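Local coordinates for structural polyprotein, VP3 (Israeli acute paralysis virus, PDB 5CDD), which probably serves as a structural subunit of the viral capsid, forming one of the jelly-roll proteins of the icosahedral shell, at residues W133-K145 with L193-F207. Sequence-based numbering, arbitrary orientation.
Sequences WRATMCYRITVVK and LDLTNDTEVTIRVPF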
# COMPACT_ATOMS: atom_id res chain seq x y z
N TRP B 133 34.63 6.76 29.83
CA TRP B 133 33.53 6.46 30.75
C TRP B 133 32.97 7.72 31.40
O TRP B 133 33.52 8.81 31.27
CB TRP B 133 34.00 5.52 31.85
CG TRP B 133 35.04 6.13 32.75
CD1 TRP B 133 36.38 6.19 32.52
CD2 TRP B 133 34.81 6.80 33.99
NE1 TRP B 133 37.00 6.87 33.55
CE2 TRP B 133 36.06 7.26 34.46
CE3 TRP B 133 33.66 7.07 34.76
CZ2 TRP B 133 36.20 7.96 35.66
CZ3 TRP B 133 33.80 7.78 35.95
CH2 TRP B 133 35.07 8.21 36.39
N ARG B 134 31.87 7.53 32.12
CA ARG B 134 31.19 8.60 32.84
C ARG B 134 30.23 7.89 33.79
O ARG B 134 29.38 7.12 33.35
CB ARG B 134 30.40 9.48 31.87
CG ARG B 134 29.67 10.62 32.54
CD ARG B 134 28.72 11.30 31.58
NE ARG B 134 27.98 12.39 32.23
CZ ARG B 134 28.49 13.59 32.49
NH1 ARG B 134 29.74 13.87 32.15
NH2 ARG B 134 27.75 14.51 33.09
N ALA B 135 30.37 8.15 35.09
CA ALA B 135 29.50 7.50 36.06
C ALA B 135 29.61 8.06 37.47
O ALA B 135 30.48 8.87 37.77
CB ALA B 135 29.78 6.00 36.08
N THR B 136 28.69 7.61 38.32
CA THR B 136 28.67 8.02 39.72
C THR B 136 29.35 6.90 40.48
O THR B 136 28.84 5.78 40.56
CB THR B 136 27.23 8.18 40.23
OG1 THR B 136 26.58 9.26 39.54
CG2 THR B 136 27.22 8.46 41.72
N MET B 137 30.53 7.18 41.03
CA MET B 137 31.28 6.18 41.77
C MET B 137 30.77 6.02 43.19
O MET B 137 30.60 7.00 43.92
CB MET B 137 32.76 6.54 41.79
CG MET B 137 33.38 6.62 40.40
SD MET B 137 32.95 5.18 39.39
CE MET B 137 33.76 3.86 40.31
N CYS B 138 30.53 4.78 43.59
CA CYS B 138 30.03 4.49 44.93
C CYS B 138 31.04 3.68 45.73
O CYS B 138 31.65 2.74 45.22
CB CYS B 138 28.71 3.73 44.84
SG CYS B 138 27.43 4.64 43.95
N TYR B 139 31.20 4.06 46.99
CA TYR B 139 32.13 3.40 47.88
C TYR B 139 31.49 3.17 49.25
O TYR B 139 30.87 4.08 49.80
CB TYR B 139 33.38 4.26 48.05
CG TYR B 139 34.08 4.60 46.75
CD1 TYR B 139 34.93 3.68 46.14
CD2 TYR B 139 33.87 5.83 46.12
CE1 TYR B 139 35.56 3.97 44.93
CE2 TYR B 139 34.50 6.13 44.91
CZ TYR B 139 35.34 5.19 44.32
OH TYR B 139 35.95 5.47 43.12
N ARG B 140 31.62 1.96 49.78
CA ARG B 140 31.07 1.66 51.10
C ARG B 140 32.25 1.38 52.02
O ARG B 140 33.05 0.49 51.76
CB ARG B 140 30.15 0.44 51.04
CG ARG B 140 29.52 0.09 52.38
CD ARG B 140 28.27 -0.78 52.19
NE ARG B 140 28.57 -2.07 51.56
CZ ARG B 140 28.96 -3.16 52.21
NH1 ARG B 140 29.09 -3.13 53.53
NH2 ARG B 140 29.21 -4.27 51.54
N ILE B 141 32.34 2.15 53.09
CA ILE B 141 33.43 2.02 54.05
C ILE B 141 32.92 1.43 55.36
O ILE B 141 32.14 2.05 56.08
CB ILE B 141 34.07 3.39 54.30
CG1 ILE B 141 34.51 3.99 52.96
CG2 ILE B 141 35.26 3.24 55.25
CD1 ILE B 141 35.03 5.40 53.06
N THR B 142 33.39 0.22 55.65
CA THR B 142 33.00 -0.49 56.86
C THR B 142 34.16 -0.57 57.85
O THR B 142 35.31 -0.77 57.46
CB THR B 142 32.56 -1.93 56.54
OG1 THR B 142 31.58 -1.92 55.49
CG2 THR B 142 31.97 -2.58 57.78
N VAL B 143 33.86 -0.40 59.13
CA VAL B 143 34.88 -0.47 60.16
C VAL B 143 34.59 -1.69 61.03
O VAL B 143 33.71 -1.66 61.89
CB VAL B 143 34.87 0.79 61.05
CG1 VAL B 143 35.98 0.69 62.09
CG2 VAL B 143 35.06 2.03 60.21
N VAL B 144 35.33 -2.77 60.78
CA VAL B 144 35.15 -4.00 61.54
C VAL B 144 35.74 -3.80 62.93
O VAL B 144 36.96 -3.86 63.11
CB VAL B 144 35.83 -5.18 60.84
CG1 VAL B 144 35.53 -6.46 61.59
CG2 VAL B 144 35.35 -5.29 59.40
N LYS B 145 34.87 -3.58 63.91
CA LYS B 145 35.30 -3.33 65.28
C LYS B 145 34.40 -4.01 66.32
O LYS B 145 33.64 -4.92 66.00
CB LYS B 145 35.28 -1.82 65.53
CG LYS B 145 33.87 -1.26 65.48
CD LYS B 145 33.83 0.25 65.63
CE LYS B 145 32.41 0.72 65.90
NZ LYS B 145 31.46 0.23 64.86
N LEU B 193 32.88 9.52 59.90
CA LEU B 193 32.32 8.30 60.45
C LEU B 193 32.72 8.17 61.92
O LEU B 193 33.90 8.05 62.24
CB LEU B 193 32.83 7.09 59.67
CG LEU B 193 32.27 5.71 60.04
CD1 LEU B 193 30.76 5.70 59.84
CD2 LEU B 193 32.93 4.65 59.17
N ASP B 194 31.72 8.20 62.80
CA ASP B 194 31.96 8.09 64.24
C ASP B 194 31.64 6.66 64.69
O ASP B 194 30.49 6.25 64.69
CB ASP B 194 31.07 9.08 64.99
CG ASP B 194 31.48 9.25 66.44
OD1 ASP B 194 31.52 8.24 67.17
OD2 ASP B 194 31.76 10.40 66.85
N LEU B 195 32.68 5.92 65.07
CA LEU B 195 32.53 4.54 65.51
C LEU B 195 31.51 4.34 66.64
O LEU B 195 31.13 3.21 66.94
CB LEU B 195 33.88 3.97 65.94
CG LEU B 195 34.88 3.62 64.83
CD1 LEU B 195 35.16 4.83 63.96
CD2 LEU B 195 36.17 3.10 65.46
N THR B 196 31.08 5.43 67.25
CA THR B 196 30.12 5.37 68.35
C THR B 196 28.68 5.38 67.85
O THR B 196 27.76 4.95 68.55
CB THR B 196 30.31 6.55 69.32
OG1 THR B 196 31.62 6.48 69.90
CG2 THR B 196 29.27 6.52 70.43
N ASN B 197 28.48 5.87 66.63
CA ASN B 197 27.14 5.95 66.06
C ASN B 197 26.94 5.07 64.82
O ASN B 197 25.85 4.56 64.59
CB ASN B 197 26.80 7.40 65.70
CG ASN B 197 26.75 8.30 66.92
OD1 ASN B 197 25.90 8.13 67.79
ND2 ASN B 197 27.67 9.25 66.99
N ASP B 198 28.00 4.90 64.04
CA ASP B 198 27.91 4.10 62.82
C ASP B 198 29.07 3.12 62.66
O ASP B 198 30.10 3.26 63.31
CB ASP B 198 27.86 5.02 61.60
CG ASP B 198 26.75 6.04 61.68
OD1 ASP B 198 25.57 5.63 61.70
OD2 ASP B 198 27.05 7.25 61.72
N THR B 199 28.87 2.14 61.79
CA THR B 199 29.89 1.13 61.51
C THR B 199 30.15 1.19 60.01
O THR B 199 31.19 0.74 59.53
CB THR B 199 29.39 -0.29 61.86
OG1 THR B 199 29.07 -0.36 63.26
CG2 THR B 199 30.45 -1.33 61.53
N GLU B 200 29.20 1.76 59.28
CA GLU B 200 29.28 1.85 57.83
C GLU B 200 28.83 3.20 57.29
O GLU B 200 28.28 4.03 58.01
CB GLU B 200 28.40 0.76 57.23
CG GLU B 200 29.09 -0.18 56.27
CD GLU B 200 28.25 -1.42 56.02
OE1 GLU B 200 27.04 -1.28 55.73
OE2 GLU B 200 28.81 -2.54 56.10
N VAL B 201 29.08 3.39 56.00
CA VAL B 201 28.69 4.60 55.27
C VAL B 201 28.94 4.35 53.79
O VAL B 201 29.98 3.82 53.41
CB VAL B 201 29.50 5.85 55.70
CG1 VAL B 201 30.97 5.68 55.38
CG2 VAL B 201 28.95 7.08 54.98
N THR B 202 27.96 4.71 52.97
CA THR B 202 28.10 4.56 51.53
C THR B 202 28.23 5.96 50.95
O THR B 202 27.31 6.77 51.04
CB THR B 202 26.87 3.88 50.92
OG1 THR B 202 26.80 2.53 51.39
CG2 THR B 202 26.98 3.87 49.41
N ILE B 203 29.39 6.25 50.37
CA ILE B 203 29.64 7.55 49.78
C ILE B 203 29.48 7.47 48.27
O ILE B 203 30.13 6.66 47.61
CB ILE B 203 31.05 8.06 50.14
CG1 ILE B 203 31.17 8.19 51.67
CG2 ILE B 203 31.31 9.40 49.47
CD1 ILE B 203 32.55 8.57 52.15
N ARG B 204 28.62 8.32 47.73
CA ARG B 204 28.36 8.36 46.30
C ARG B 204 28.93 9.65 45.72
O ARG B 204 28.53 10.75 46.11
CB ARG B 204 26.86 8.29 46.04
CG ARG B 204 26.18 7.09 46.68
CD ARG B 204 24.68 7.06 46.44
NE ARG B 204 24.33 6.87 45.03
CZ ARG B 204 24.18 7.86 44.15
NH1 ARG B 204 24.35 9.12 44.53
NH2 ARG B 204 23.87 7.58 42.89
N VAL B 205 29.86 9.52 44.78
CA VAL B 205 30.47 10.68 44.16
C VAL B 205 30.07 10.83 42.69
O VAL B 205 30.55 10.10 41.82
CB VAL B 205 32.02 10.59 44.24
CG1 VAL B 205 32.64 11.89 43.73
CG2 VAL B 205 32.45 10.32 45.67
N PRO B 206 29.16 11.77 42.40
CA PRO B 206 28.70 12.01 41.03
C PRO B 206 29.87 12.40 40.12
O PRO B 206 30.93 12.81 40.60
CB PRO B 206 27.70 13.15 41.20
CG PRO B 206 27.12 12.87 42.55
CD PRO B 206 28.35 12.54 43.36
N PHE B 207 29.67 12.28 38.82
CA PHE B 207 30.71 12.61 37.86
C PHE B 207 30.95 14.12 37.79
O PHE B 207 30.05 14.88 37.43
CB PHE B 207 30.34 12.09 36.47
CG PHE B 207 31.45 12.19 35.47
CD1 PHE B 207 32.49 11.26 35.47
CD2 PHE B 207 31.46 13.20 34.52
CE1 PHE B 207 33.52 11.34 34.53
CE2 PHE B 207 32.49 13.30 33.58
CZ PHE B 207 33.52 12.36 33.59
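Met137 and Tyr139 face Val205 and Ile203 as antiparallel hydrogen-bonded pairs; the axes of strands 133-144 and 202-205 approach to 4.5 Å, with their N-to-C directions 161° apart. Each pair closes with two backbone bonds; Ile203 N reaches Tyr139 O at 2.7 Å, and the pairing continues through Ile141 N to Val201 O and Val143 N to Thr199 O. Side chains alternate between the two faces of the sheet. On the face of Cys138, Arg140 and Thr202, Glu200 OE2 takes Arg140 NH1 in a salt bridge at 2.7 Å and accepts a hydrogen bond from Thr142 OG1 at 2.9 Å. The guanidinium meets this carboxylate with its edge, their planes 71° apart, while Thr142 approaches OE2 on the anti side, somewhat out of plane. Arg90 of a neighbouring subunit makes a second salt bridge to the same oxygen, so two arginines probably stabilise its negative charge. At one end, Phe207 turns its ring edge to the face of Trp133, centroids 5.4 Å apart, in an offset edge-to-face pair. One face of the Phe207 ring receives Arg134 CG in a CH-pi contact, 3.8 Å from the centroid. With CG anti to the backbone N (chi1 -180°) and the chain extended as far as NE, the guanidinium stays against the rim of the ring, its plane tilted from it, and NH1 hydrogen-bonds to the carbonyl of Met212. At the other end, Val143 CG2 packs on Leu193 CD2 at 3.5 Å, and Lys145 lays its CD and CE along Leu195. Ile141, Ile203 and Val205 meet strand 150-159 of the facing sheet, consistent with a jelly-roll interior, whereas Thr202, Ile203 and Arg204 join a parallel strand of another subunit, extending the sheet, and strand 255-265 hydrogen-bonds to the other edge of strand 133-144.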